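PDB 6EO5: PpBBE-like 1 D396N from Physcomitrella patens subsp. patens, which is a variant of a flavin-dependent cellobiose oxidase from a moss, with a bi-covalently bound FAD, in the berberine bridge enzyme-like family. Local coordinates for residues Phe239-Ser244 against Ala287-Asn292; Ala256-Met259 against Ser265-Glu268; Ser335-Gly340 against Asn366-Gln371; Ser344-Asn349 against Arg420-Gly425; Ala361-Asn366 against Thr413-Val418. All coordinates share one frame; numbering follows the deposited sequence.

Interaction 1. Residues Phe239-Ser244 against Ala287-Asn292; sequences FKSFQS and ASAAPN
S241 meets S288 and A289 where helix 235-246 passes the end of helix 279-288. The contact is small and mostly buried, and one serine side chain carries nearly all of it. The CB of S241 points at the other segment. It sits 3.5 Å from the N of A289 and 3.6 Å from the carbonyl C of S288, so it rests against the peptide that leaves the helix. It also lies 3.7 Å from S288 CB, methylene against methylene.

One bond further out, OG of S241 is anti to its own backbone N (chi1 179°). This turns the hydroxyl to the last turn of helix 279-288. There OG lies 3.3 Å from S288 CB. It is also 3.3 Å from the N of A289, but the angle is too poor for a hydrogen bond. The methyl of A289 stands further off, with its CB 4.3 Å from S241 OG. The polar partner of the hydroxyl is the carbonyl oxygen of F285, just before the second segment.

A289 is the first residue to leave helical angles, and the chain runs on extended from there. Its continuation is held by A290 N, which bonds to N238 OD1, and by P291 O, which accepts from W229 NE1. On the inner side of helix 235-246, F242 packs its ring against F257 of the seven-stranded sheet.

Chemically, S241 has two roles. Its carbon makes van der Waals contact at the helix end, and its buried hydroxyl is satisfied by the main-chain carbonyl of F285 in helix 279-288, so the bond ties the two helices together.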
# COMPACT_ATOMS: atom_id res chain seq x y z
N PHE A 239 15.89 -18.84 1.25
CA PHE A 239 14.81 -18.46 0.34
C PHE A 239 14.10 -19.69 -0.21
O PHE A 239 12.87 -19.72 -0.28
CB PHE A 239 15.32 -17.59 -0.82
CG PHE A 239 14.19 -17.02 -1.62
CD1 PHE A 239 13.48 -15.93 -1.15
CD2 PHE A 239 13.77 -17.63 -2.79
CE1 PHE A 239 12.40 -15.43 -1.85
CE2 PHE A 239 12.69 -17.13 -3.50
CZ PHE A 239 12.00 -16.02 -3.02
N LYS A 240 14.86 -20.73 -0.61
CA LYS A 240 14.23 -21.95 -1.10
C LYS A 240 13.33 -22.56 -0.05
O LYS A 240 12.21 -23.01 -0.35
CB LYS A 240 15.30 -22.95 -1.54
CG LYS A 240 14.75 -24.18 -2.25
CD LYS A 240 15.90 -24.96 -2.89
CE LYS A 240 15.45 -26.31 -3.41
NZ LYS A 240 14.10 -26.16 -4.01
N SER A 241 13.77 -22.58 1.21
CA SER A 241 12.95 -23.12 2.28
C SER A 241 11.69 -22.29 2.50
O SER A 241 10.62 -22.84 2.79
CB SER A 241 13.75 -23.22 3.57
OG SER A 241 12.91 -23.74 4.57
N PHE A 242 11.81 -20.97 2.37
CA PHE A 242 10.63 -20.10 2.43
C PHE A 242 9.61 -20.46 1.35
O PHE A 242 8.42 -20.60 1.64
CB PHE A 242 11.07 -18.63 2.32
CG PHE A 242 9.95 -17.68 1.99
CD1 PHE A 242 8.93 -17.43 2.91
CD2 PHE A 242 9.94 -16.99 0.77
CE1 PHE A 242 7.90 -16.53 2.61
CE2 PHE A 242 8.92 -16.10 0.46
CZ PHE A 242 7.89 -15.87 1.39
N GLN A 243 10.08 -20.64 0.10
CA GLN A 243 9.20 -21.00 -1.00
C GLN A 243 8.50 -22.34 -0.76
O GLN A 243 7.28 -22.46 -0.96
CB GLN A 243 9.98 -21.08 -2.31
CG GLN A 243 10.14 -19.77 -3.02
CD GLN A 243 10.51 -19.96 -4.48
OE1 GLN A 243 10.32 -19.06 -5.29
NE2 GLN A 243 11.04 -21.13 -4.82
N SER A 244 9.26 -23.36 -0.37
CA SER A 244 8.66 -24.67 -0.11
C SER A 244 7.63 -24.58 1.00
O SER A 244 6.51 -25.07 0.85
CB SER A 244 9.74 -25.68 0.26
OG SER A 244 10.78 -25.65 -0.69
N ALA A 287 13.32 -26.42 9.40
CA ALA A 287 14.06 -27.64 9.09
C ALA A 287 14.90 -27.49 7.83
O ALA A 287 16.00 -28.05 7.75
CB ALA A 287 13.08 -28.82 8.97
N SER A 288 14.43 -26.74 6.83
CA SER A 288 15.20 -26.62 5.60
C SER A 288 16.00 -25.33 5.49
O SER A 288 16.89 -25.25 4.63
CB SER A 288 14.29 -26.75 4.39
OG SER A 288 13.94 -28.11 4.20
N ALA A 289 15.70 -24.33 6.31
CA ALA A 289 16.56 -23.15 6.35
C ALA A 289 17.90 -23.52 6.98
O ALA A 289 18.11 -24.64 7.46
CB ALA A 289 15.91 -22.02 7.13
N ALA A 290 18.81 -22.57 6.98
CA ALA A 290 20.12 -22.80 7.55
C ALA A 290 20.01 -22.91 9.08
O ALA A 290 19.05 -22.42 9.69
CB ALA A 290 21.06 -21.68 7.15
N PRO A 291 20.98 -23.56 9.71
CA PRO A 291 20.95 -23.69 11.16
C PRO A 291 21.13 -22.35 11.86
O PRO A 291 21.62 -21.38 11.28
CB PRO A 291 22.12 -24.63 11.45
CG PRO A 291 23.01 -24.51 10.24
CD PRO A 291 22.06 -24.36 9.11
N ASN A 292 20.72 -22.32 13.12
CA ASN A 292 21.02 -21.24 14.05
C ASN A 292 20.40 -19.89 13.71
O ASN A 292 21.08 -18.87 13.82
CB ASN A 292 22.53 -21.03 14.17
CG ASN A 292 23.21 -22.19 14.84
OD1 ASN A 292 22.69 -22.74 15.81
ND2 ASN A 292 24.37 -22.58 14.31

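Interaction 2. Residues Ala256-Met259 against Ser265-Glu268; sequences AFYM and SWLE
Y258 and W266 face each other across two antiparallel strands of a beta hairpin. Four backbone bonds join the strands. A256 and E268 form one hydrogen-bonded pair: A256 N gives to E268 O at 2.8 Å, and E268 N returns a nearly straight bond to A256 O (177° at the hydrogen). Y258 and W266 form the next such pair. Y258 N gives to W266 O at 2.8 Å, and W266 N reaches Y258 O at 3.0 Å.

The W266 oxygen also lies over a face of the F257 ring. CG of W266 sits between its backbone N and carbonyl carbon (chi1 70°), which folds the indole over toward Y258. The Y258 ring stacks face to face on the six-membered ring of W266, with centroids 3.8 Å apart and planes at 9°. CB of Y258 sits over the five-membered ring of W266, a CH-pi contact. Polar side-chain ends find partners outside the hairpin: Y258 OH binds D260, E268 OE2 binds H224 and S265 OG binds N238. K226 makes a cation-pi contact with W266.

The hairpin lies inside a seven-stranded antiparallel sheet, between strands 222-230 and 361-367. Helix 235-246 packs on the side bearing F257, M259, S265 and L267.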
# COMPACT_ATOMS: atom_id res chain seq x y z
N ALA A 256 6.20 -12.69 5.67
CA ALA A 256 6.97 -12.02 4.64
C ALA A 256 8.42 -12.41 4.82
O ALA A 256 8.90 -12.56 5.95
CB ALA A 256 6.83 -10.49 4.72
N PHE A 257 9.12 -12.59 3.71
CA PHE A 257 10.55 -12.87 3.73
C PHE A 257 11.33 -11.61 3.34
O PHE A 257 10.88 -10.80 2.53
CB PHE A 257 10.86 -14.04 2.79
CG PHE A 257 12.23 -14.62 2.95
CD1 PHE A 257 12.44 -15.69 3.81
CD2 PHE A 257 13.31 -14.11 2.23
CE1 PHE A 257 13.71 -16.23 3.96
CE2 PHE A 257 14.58 -14.66 2.37
CZ PHE A 257 14.78 -15.72 3.23
N TYR A 258 12.52 -11.46 3.93
CA TYR A 258 13.36 -10.30 3.70
C TYR A 258 14.78 -10.75 3.37
O TYR A 258 15.22 -11.83 3.77
CB TYR A 258 13.37 -9.36 4.93
CG TYR A 258 14.36 -8.22 4.86
CD1 TYR A 258 15.71 -8.42 5.18
CD2 TYR A 258 13.96 -6.93 4.52
CE1 TYR A 258 16.63 -7.39 5.12
CE2 TYR A 258 14.88 -5.88 4.46
CZ TYR A 258 16.21 -6.12 4.76
OH TYR A 258 17.14 -5.11 4.72
N MET A 259 15.50 -9.90 2.64
CA MET A 259 16.80 -10.23 2.09
C MET A 259 17.42 -8.92 1.62
O MET A 259 16.71 -8.05 1.13
CB MET A 259 16.63 -11.22 0.93
CG MET A 259 17.85 -11.66 0.22
SD MET A 259 17.42 -12.73 -1.18
CE MET A 259 16.55 -14.04 -0.35
N SER A 265 18.97 -11.87 6.04
CA SER A 265 17.71 -12.42 5.55
C SER A 265 16.86 -12.86 6.75
O SER A 265 17.40 -13.24 7.79
CB SER A 265 17.92 -13.61 4.60
OG SER A 265 18.51 -14.70 5.27
N TRP A 266 15.54 -12.80 6.59
CA TRP A 266 14.68 -13.24 7.68
C TRP A 266 13.31 -13.66 7.16
O TRP A 266 12.91 -13.31 6.05
CB TRP A 266 14.54 -12.17 8.77
CG TRP A 266 13.74 -10.92 8.43
CD1 TRP A 266 12.40 -10.83 8.12
CD2 TRP A 266 14.22 -9.56 8.45
NE1 TRP A 266 12.04 -9.52 7.92
CE2 TRP A 266 13.14 -8.72 8.13
CE3 TRP A 266 15.47 -8.98 8.73
CZ2 TRP A 266 13.27 -7.34 8.05
CZ3 TRP A 266 15.60 -7.60 8.65
CH2 TRP A 266 14.51 -6.80 8.32
N LEU A 267 12.62 -14.43 7.98
CA LEU A 267 11.19 -14.69 7.82
C LEU A 267 10.50 -14.06 9.01
O LEU A 267 10.86 -14.34 10.15
CB LEU A 267 10.89 -16.19 7.75
CG LEU A 267 9.41 -16.54 7.70
CD1 LEU A 267 8.75 -15.94 6.47
CD2 LEU A 267 9.21 -18.04 7.75
N GLU A 268 9.54 -13.19 8.75
CA GLU A 268 8.75 -12.56 9.80
C GLU A 268 7.27 -12.84 9.56
O GLU A 268 6.81 -12.85 8.42
CB GLU A 268 9.00 -11.05 9.86
CG GLU A 268 8.28 -10.40 11.02
CD GLU A 268 8.52 -8.91 11.13
OE1 GLU A 268 9.11 -8.33 10.18
OE2 GLU A 268 8.12 -8.33 12.17

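Interaction 3. Residues Ser335-Gly340 against Asn366-Gln371; sequences SIYVNG and NLYGSQ
Y337 sets the edge of its ring against a face of the Y368 ring, as a T-shaped pair. The centroids are 5.4 Å apart and the planes stand at 86°. CE1 of Y337 does the touching. It lies 3.7 Å from Y368 CZ, over that ring but displaced toward its rim. The two side chains cross at about a right angle, and the hydroxyls meet at their ends: Y337 OH donates to Y368 OH at 3.0 Å.

The CG of Y368 is anti to its carbonyl carbon (chi1 -74°), and this turns the ring to the strand of Y337. The backbones stay well apart, so the contact rests on two buried side chains. Replacing Y368 with a leucine would probably leave the Y337 hydroxyl without this acceptor and its ring edge without an aromatic face. Further rings extend the cluster: H386 stacks on Y337, and W156 meets Y368. R161 binds the carbonyl oxygen of Y368.

Y337 lies on edge strand 331-338, while Y368 lies near the C-terminal end of strand 361-367 of the same sheet. The side chain of Y368 is about 7 Å from the bound FAD. This aromatic cluster is consistent with the wall of the flavin site in VAO-type enzymes, where a sheet of the substrate domain faces the cofactor.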
# COMPACT_ATOMS: atom_id res chain seq x y z
N SER A 335 8.25 -3.74 -8.42
CA SER A 335 7.67 -4.95 -7.84
C SER A 335 7.34 -5.95 -8.94
O SER A 335 7.36 -5.63 -10.14
CB SER A 335 6.42 -4.64 -7.00
OG SER A 335 5.27 -4.44 -7.82
N ILE A 336 7.03 -7.18 -8.52
CA ILE A 336 6.67 -8.25 -9.45
C ILE A 336 5.92 -9.32 -8.67
O ILE A 336 6.04 -9.42 -7.45
CB ILE A 336 7.92 -8.83 -10.15
CG1 ILE A 336 7.60 -9.27 -11.58
CG2 ILE A 336 8.53 -9.95 -9.32
CD1 ILE A 336 8.81 -9.60 -12.38
N TYR A 337 5.14 -10.14 -9.38
CA TYR A 337 4.45 -11.28 -8.78
C TYR A 337 5.04 -12.60 -9.28
O TYR A 337 5.39 -12.72 -10.46
CB TYR A 337 2.94 -11.24 -9.08
CG TYR A 337 2.16 -10.35 -8.15
CD1 TYR A 337 1.86 -10.76 -6.83
CD2 TYR A 337 1.71 -9.10 -8.57
CE1 TYR A 337 1.14 -9.92 -5.96
CE2 TYR A 337 0.99 -8.26 -7.72
CZ TYR A 337 0.71 -8.67 -6.42
OH TYR A 337 0.00 -7.82 -5.61
N VAL A 338 5.13 -13.57 -8.38
CA VAL A 338 5.64 -14.91 -8.67
C VAL A 338 4.53 -15.90 -8.37
O VAL A 338 3.89 -15.82 -7.32
CB VAL A 338 6.89 -15.24 -7.84
CG1 VAL A 338 7.41 -16.61 -8.21
CG2 VAL A 338 7.97 -14.18 -8.03
N ASN A 339 4.29 -16.82 -9.30
CA ASN A 339 3.26 -17.83 -9.15
C ASN A 339 3.83 -19.10 -8.53
O ASN A 339 5.04 -19.35 -8.59
CB ASN A 339 2.63 -18.17 -10.50
CG ASN A 339 1.77 -17.06 -11.04
OD1 ASN A 339 1.33 -16.17 -10.31
ND2 ASN A 339 1.52 -17.10 -12.34
N GLY A 340 2.95 -19.90 -7.94
CA GLY A 340 3.34 -21.21 -7.44
C GLY A 340 3.96 -22.04 -8.56
O GLY A 340 3.52 -21.95 -9.71
N ASN A 366 5.96 -10.72 0.19
CA ASN A 366 4.71 -10.92 0.92
C ASN A 366 4.03 -12.19 0.43
O ASN A 366 3.79 -12.34 -0.77
CB ASN A 366 3.76 -9.74 0.71
CG ASN A 366 4.27 -8.48 1.35
OD1 ASN A 366 5.14 -8.53 2.22
ND2 ASN A 366 3.73 -7.34 0.93
N LEU A 367 3.69 -13.09 1.35
CA LEU A 367 3.13 -14.37 0.97
C LEU A 367 1.63 -14.23 0.68
O LEU A 367 0.89 -13.66 1.48
CB LEU A 367 3.36 -15.40 2.07
CG LEU A 367 2.78 -16.78 1.79
CD1 LEU A 367 3.64 -17.48 0.75
CD2 LEU A 367 2.67 -17.60 3.08
N TYR A 368 1.20 -14.73 -0.49
CA TYR A 368 -0.21 -14.80 -0.84
C TYR A 368 -0.62 -16.28 -0.70
O TYR A 368 -0.83 -16.76 0.42
CB TYR A 368 -0.49 -14.23 -2.23
CG TYR A 368 -0.42 -12.72 -2.35
CD1 TYR A 368 0.74 -12.01 -2.03
CD2 TYR A 368 -1.52 -11.99 -2.80
CE1 TYR A 368 0.80 -10.63 -2.15
CE2 TYR A 368 -1.47 -10.61 -2.92
CZ TYR A 368 -0.30 -9.94 -2.59
OH TYR A 368 -0.24 -8.57 -2.72
N GLY A 369 -0.76 -17.00 -1.82
CA GLY A 369 -0.96 -18.43 -1.76
C GLY A 369 -2.42 -18.85 -1.82
O GLY A 369 -3.34 -18.09 -1.54
N SER A 370 -2.61 -20.13 -2.17
CA SER A 370 -3.95 -20.66 -2.41
C SER A 370 -4.81 -20.72 -1.15
O SER A 370 -6.04 -20.63 -1.25
CB SER A 370 -3.84 -22.04 -3.04
OG SER A 370 -3.18 -22.93 -2.16
N GLN A 371 -4.21 -20.86 0.04
CA GLN A 371 -4.97 -20.85 1.29
C GLN A 371 -5.40 -19.45 1.71
O GLN A 371 -6.26 -19.32 2.60
CB GLN A 371 -4.19 -21.47 2.47
CG GLN A 371 -3.49 -22.80 2.23
CD GLN A 371 -2.24 -22.66 1.36
OE1 GLN A 371 -1.82 -21.55 1.04
NE2 GLN A 371 -1.66 -23.78 0.97

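Interaction 4. Residues Ser344-Asn349 against Arg420-Gly425; sequences SDAGIN and RTYATG
Y422 lays one face of its ring on the backbone of G347, in the first turn of helix 345-355. CA of G347 stands 3.3 Å from the centroid of the Y422 ring and only 8° off its normal, a CH-pi contact over the middle of the ring. With no side chain on G347, the ring can lie directly on its CA. CG of Y422 is anti to its carbonyl carbon (chi1 -54°), which swings the ring toward helix 345-355. T421 CG2 lies over the opposite face, and the ring is sandwiched.

More obliquely, S344 OG comes within 3.6 Å of Y422 CD1, and A346 CB lies 4.3 Å from Y422 CE1. S344 is the N-cap: its OG accepts from G347 N at 3.0 Å. A water joins the backbones, accepting from S344 N and donating to Y422 O. A serine in place of Y422 is likely to open a gap beside G347 and strip the cap of its aromatic neighbour.

The tyrosine sits in the type I turn R420-A423, at the C-terminal end of helix 405-420, where L343 also touches it. On helix 345-355, I348 packs on helix 235-246, and D345 forms a salt bridge with K240 there.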
# COMPACT_ATOMS: atom_id res chain seq x y z
N SER A 344 12.23 -21.23 -9.93
CA SER A 344 13.12 -22.38 -10.10
C SER A 344 14.38 -22.17 -9.29
O SER A 344 14.65 -21.06 -8.83
CB SER A 344 13.47 -22.56 -11.58
OG SER A 344 14.24 -21.47 -12.08
N ASP A 345 15.18 -23.23 -9.11
CA ASP A 345 16.44 -23.04 -8.40
C ASP A 345 17.36 -22.11 -9.18
O ASP A 345 18.06 -21.28 -8.60
CB ASP A 345 17.13 -24.38 -8.14
CG ASP A 345 16.43 -25.20 -7.03
OD1 ASP A 345 15.53 -24.68 -6.33
OD2 ASP A 345 16.81 -26.38 -6.85
N ALA A 346 17.34 -22.22 -10.51
CA ALA A 346 18.14 -21.32 -11.34
C ALA A 346 17.69 -19.87 -11.15
O ALA A 346 18.53 -18.96 -11.08
CB ALA A 346 18.03 -21.73 -12.81
N GLY A 347 16.38 -19.64 -11.07
CA GLY A 347 15.87 -18.31 -10.81
C GLY A 347 16.29 -17.75 -9.46
O GLY A 347 16.60 -16.56 -9.34
N ILE A 348 16.31 -18.59 -8.43
CA ILE A 348 16.71 -18.10 -7.11
C ILE A 348 18.16 -17.64 -7.12
O ILE A 348 18.49 -16.59 -6.56
CB ILE A 348 16.46 -19.18 -6.02
CG1 ILE A 348 14.97 -19.50 -5.92
CG2 ILE A 348 16.97 -18.70 -4.67
CD1 ILE A 348 14.66 -20.61 -4.96
N ASN A 349 19.05 -18.39 -7.78
CA ASN A 349 20.44 -17.96 -7.89
C ASN A 349 20.59 -16.71 -8.74
O ASN A 349 21.41 -15.83 -8.41
CB ASN A 349 21.31 -19.07 -8.47
CG ASN A 349 21.55 -20.18 -7.49
OD1 ASN A 349 22.24 -20.00 -6.48
ND2 ASN A 349 20.98 -21.34 -7.78
N ARG A 420 12.27 -11.18 -13.86
CA ARG A 420 11.18 -11.27 -14.84
C ARG A 420 11.26 -12.55 -15.67
O ARG A 420 10.22 -13.14 -16.01
CB ARG A 420 11.21 -10.05 -15.77
CG ARG A 420 10.27 -10.15 -16.96
CD ARG A 420 8.85 -10.12 -16.46
NE ARG A 420 7.86 -10.19 -17.53
CZ ARG A 420 7.23 -11.30 -17.89
NH1 ARG A 420 7.50 -12.45 -17.31
NH2 ARG A 420 6.32 -11.25 -18.86
N THR A 421 12.48 -12.98 -16.01
CA THR A 421 12.69 -14.22 -16.75
C THR A 421 12.06 -15.42 -16.05
O THR A 421 11.63 -16.37 -16.71
CB THR A 421 14.19 -14.44 -16.94
OG1 THR A 421 14.71 -13.46 -17.84
CG2 THR A 421 14.49 -15.83 -17.48
N TYR A 422 11.98 -15.40 -14.71
CA TYR A 422 11.53 -16.57 -13.97
C TYR A 422 10.16 -16.38 -13.32
O TYR A 422 9.69 -17.30 -12.65
CB TYR A 422 12.56 -16.94 -12.89
CG TYR A 422 13.96 -17.14 -13.42
CD1 TYR A 422 14.36 -18.36 -13.94
CD2 TYR A 422 14.87 -16.09 -13.44
CE1 TYR A 422 15.64 -18.54 -14.45
CE2 TYR A 422 16.15 -16.25 -13.93
CZ TYR A 422 16.53 -17.48 -14.43
OH TYR A 422 17.80 -17.64 -14.92
N ALA A 423 9.51 -15.24 -13.53
CA ALA A 423 8.28 -14.92 -12.81
C ALA A 423 7.22 -14.50 -13.82
O ALA A 423 7.26 -14.86 -15.00
CB ALA A 423 8.56 -13.85 -11.74
N THR A 424 6.24 -13.73 -13.37
CA THR A 424 5.20 -13.17 -14.22
C THR A 424 5.58 -11.75 -14.60
O THR A 424 6.58 -11.19 -14.13
CB THR A 424 3.83 -13.16 -13.52
OG1 THR A 424 3.77 -12.06 -12.61
CG2 THR A 424 3.57 -14.45 -12.76
N GLY A 425 4.74 -11.13 -15.43
CA GLY A 425 4.82 -9.72 -15.73
C GLY A 425 3.89 -8.84 -14.93
O GLY A 425 3.77 -7.65 -15.24
O HOH W 1 10.84 -20.06 -12.19

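Interaction 5. Residues Ala361-Asn366 against Thr413-Val418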
# COMPACT_ATOMS: atom_id res chain seq x y z
N ALA A 361 20.11 -1.48 -0.79
CA ALA A 361 18.81 -1.90 -1.30
C ALA A 361 18.21 -2.94 -0.35
O ALA A 361 18.89 -3.47 0.53
CB ALA A 361 18.93 -2.49 -2.71
N TYR A 362 16.92 -3.24 -0.54
CA TYR A 362 16.31 -4.34 0.20
C TYR A 362 15.17 -4.95 -0.62
O TYR A 362 14.71 -4.38 -1.61
CB TYR A 362 15.84 -3.90 1.58
CG TYR A 362 14.80 -2.81 1.60
CD1 TYR A 362 13.45 -3.11 1.59
CD2 TYR A 362 15.17 -1.48 1.68
CE1 TYR A 362 12.50 -2.10 1.62
CE2 TYR A 362 14.23 -0.47 1.71
CZ TYR A 362 12.90 -0.78 1.68
OH TYR A 362 11.94 0.22 1.73
N PHE A 363 14.74 -6.14 -0.19
CA PHE A 363 13.83 -7.00 -0.96
C PHE A 363 12.91 -7.76 -0.00
O PHE A 363 13.40 -8.48 0.88
CB PHE A 363 14.62 -7.95 -1.85
CG PHE A 363 15.59 -7.25 -2.75
CD1 PHE A 363 16.86 -6.90 -2.30
CD2 PHE A 363 15.22 -6.89 -4.04
CE1 PHE A 363 17.75 -6.20 -3.12
CE2 PHE A 363 16.12 -6.21 -4.87
CZ PHE A 363 17.38 -5.87 -4.40
N ILE A 364 11.60 -7.61 -0.18
CA ILE A 364 10.59 -8.13 0.75
C ILE A 364 9.56 -8.92 -0.04
O ILE A 364 9.07 -8.44 -1.07
CB ILE A 364 9.92 -6.99 1.54
CG1 ILE A 364 10.96 -6.18 2.32
CG2 ILE A 364 8.81 -7.49 2.48
CD1 ILE A 364 10.36 -5.02 3.06
N TYR A 365 9.19 -10.10 0.46
CA TYR A 365 8.34 -11.05 -0.26
C TYR A 365 7.09 -11.32 0.57
O TYR A 365 7.16 -12.06 1.56
CB TYR A 365 9.09 -12.36 -0.54
CG TYR A 365 10.44 -12.18 -1.22
CD1 TYR A 365 11.54 -11.70 -0.53
CD2 TYR A 365 10.62 -12.54 -2.56
CE1 TYR A 365 12.78 -11.55 -1.15
CE2 TYR A 365 11.86 -12.40 -3.18
CZ TYR A 365 12.93 -11.90 -2.47
OH TYR A 365 14.17 -11.76 -3.08
N ASN A 366 5.96 -10.72 0.19
CA ASN A 366 4.71 -10.92 0.92
C ASN A 366 4.03 -12.19 0.43
O ASN A 366 3.79 -12.34 -0.77
CB ASN A 366 3.76 -9.74 0.71
CG ASN A 366 4.27 -8.48 1.35
OD1 ASN A 366 5.14 -8.53 2.22
ND2 ASN A 366 3.73 -7.34 0.93
N THR A 413 16.57 -1.84 -11.77
CA THR A 413 15.89 -2.20 -13.01
C THR A 413 16.51 -3.43 -13.66
O THR A 413 15.79 -4.28 -14.21
CB THR A 413 15.91 -1.00 -13.96
OG1 THR A 413 15.14 0.05 -13.37
CG2 THR A 413 15.32 -1.38 -15.31
N ARG A 414 17.84 -3.55 -13.62
CA ARG A 414 18.48 -4.80 -13.99
C ARG A 414 17.92 -5.96 -13.18
O ARG A 414 17.59 -7.02 -13.73
CB ARG A 414 19.99 -4.71 -13.77
CG ARG A 414 20.76 -3.96 -14.80
CD ARG A 414 22.23 -4.07 -14.46
NE ARG A 414 22.66 -3.19 -13.37
CZ ARG A 414 23.34 -2.05 -13.55
NH1 ARG A 414 23.68 -1.68 -14.80
NH2 ARG A 414 23.69 -1.30 -12.50
N TYR A 415 17.81 -5.77 -11.86
CA TYR A 415 17.30 -6.81 -10.98
C TYR A 415 15.90 -7.24 -11.40
O TYR A 415 15.61 -8.44 -11.50
CB TYR A 415 17.32 -6.31 -9.54
CG TYR A 415 16.72 -7.28 -8.51
CD1 TYR A 415 15.34 -7.37 -8.32
CD2 TYR A 415 17.54 -8.08 -7.73
CE1 TYR A 415 14.80 -8.25 -7.38
CE2 TYR A 415 17.01 -8.95 -6.80
CZ TYR A 415 15.65 -9.03 -6.62
OH TYR A 415 15.14 -9.89 -5.69
N TRP A 416 15.01 -6.26 -11.64
CA TRP A 416 13.66 -6.60 -12.06
C TRP A 416 13.67 -7.42 -13.34
O TRP A 416 12.87 -8.35 -13.50
CB TRP A 416 12.83 -5.32 -12.26
CG TRP A 416 11.37 -5.59 -12.50
CD1 TRP A 416 10.37 -5.58 -11.57
CD2 TRP A 416 10.74 -5.94 -13.75
NE1 TRP A 416 9.17 -5.89 -12.16
CE2 TRP A 416 9.37 -6.11 -13.50
CE3 TRP A 416 11.21 -6.10 -15.06
CZ2 TRP A 416 8.45 -6.45 -14.50
CZ3 TRP A 416 10.30 -6.44 -16.06
CH2 TRP A 416 8.94 -6.61 -15.77
N LYS A 417 14.58 -7.10 -14.27
CA LYS A 417 14.60 -7.83 -15.53
C LYS A 417 15.14 -9.25 -15.36
O LYS A 417 14.71 -10.15 -16.09
CB LYS A 417 15.42 -7.06 -16.57
CG LYS A 417 14.70 -5.82 -17.09
CD LYS A 417 15.53 -5.09 -18.13
CE LYS A 417 14.91 -3.76 -18.48
NZ LYS A 417 15.71 -3.04 -19.51
N VAL A 418 16.07 -9.46 -14.43
CA VAL A 418 16.53 -10.81 -14.12
C VAL A 418 15.39 -11.65 -13.58
O VAL A 418 15.10 -12.74 -14.08
CB VAL A 418 17.72 -10.78 -13.15
CG1 VAL A 418 18.07 -12.19 -12.69
CG2 VAL A 418 18.93 -10.11 -13.79
O HOH W 2 17.04 -10.73 -4.10
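F363 and Y415 form a buried aromatic contact between the seven-stranded sheet and helix 405-420. F363 belongs to strand 361-367, and Y415 reaches it from the helix that packs against that strand. The backbones are far apart: the CA atoms of F363 and Y415 are 10.6 Å from each other, so long side chains bridge the gap.

The rings are tilted at 33°, with centroids 4.3 Å apart. This is neither a parallel stack nor an edge-to-face pair. CE2 of F363 lies over the centre of the Y415 ring, 3.4 Å from Y415 CZ. The two side chains run antiparallel and overlap through their rings. For Y415, CG is anti to the backbone N (chi1 176°), which carries the ring out from the helix to the strand. M351 and M395 also touch Y415, while Y411 and M355 touch F363.

Two residues along the strand, Y365 approaches Y415 from the strand side. Its OH lies 3.4 Å from Y415 OH. A water binds both hydroxyls, 2.6 Å from Y415 OH and 3.2 Å from Y365 OH. It sits in the plane of the Y415 ring, at its edge.

The contact thus splits by chemistry. Apolar ring surface joins helix to strand, and the buried hydroxyl of Y415 is satisfied by a water shared with Y365.

From the N terminus, interaction 1 joins helix 235-246 to the end of helix 279-288, closing a loop of 42 residues. Interaction 2, a beta hairpin, is nested inside that loop. The two touch where F239 packs on M259. Interactions 3, 4 and 5 follow later in the chain. Interaction 3 crosses both 4 and 5, since their segments alternate. Interaction 5 nests inside the loop closed by interaction 4. Interactions 3 and 5 share N366 on strand 361-367, which neighbours strand 253-259 of interaction 2. Interaction 4 joins helix 345-355 to the loop after helix 405-420, and interaction 5 joins helix 405-420 to the seven-stranded sheet, which also carries interaction 2 and part of interaction 3.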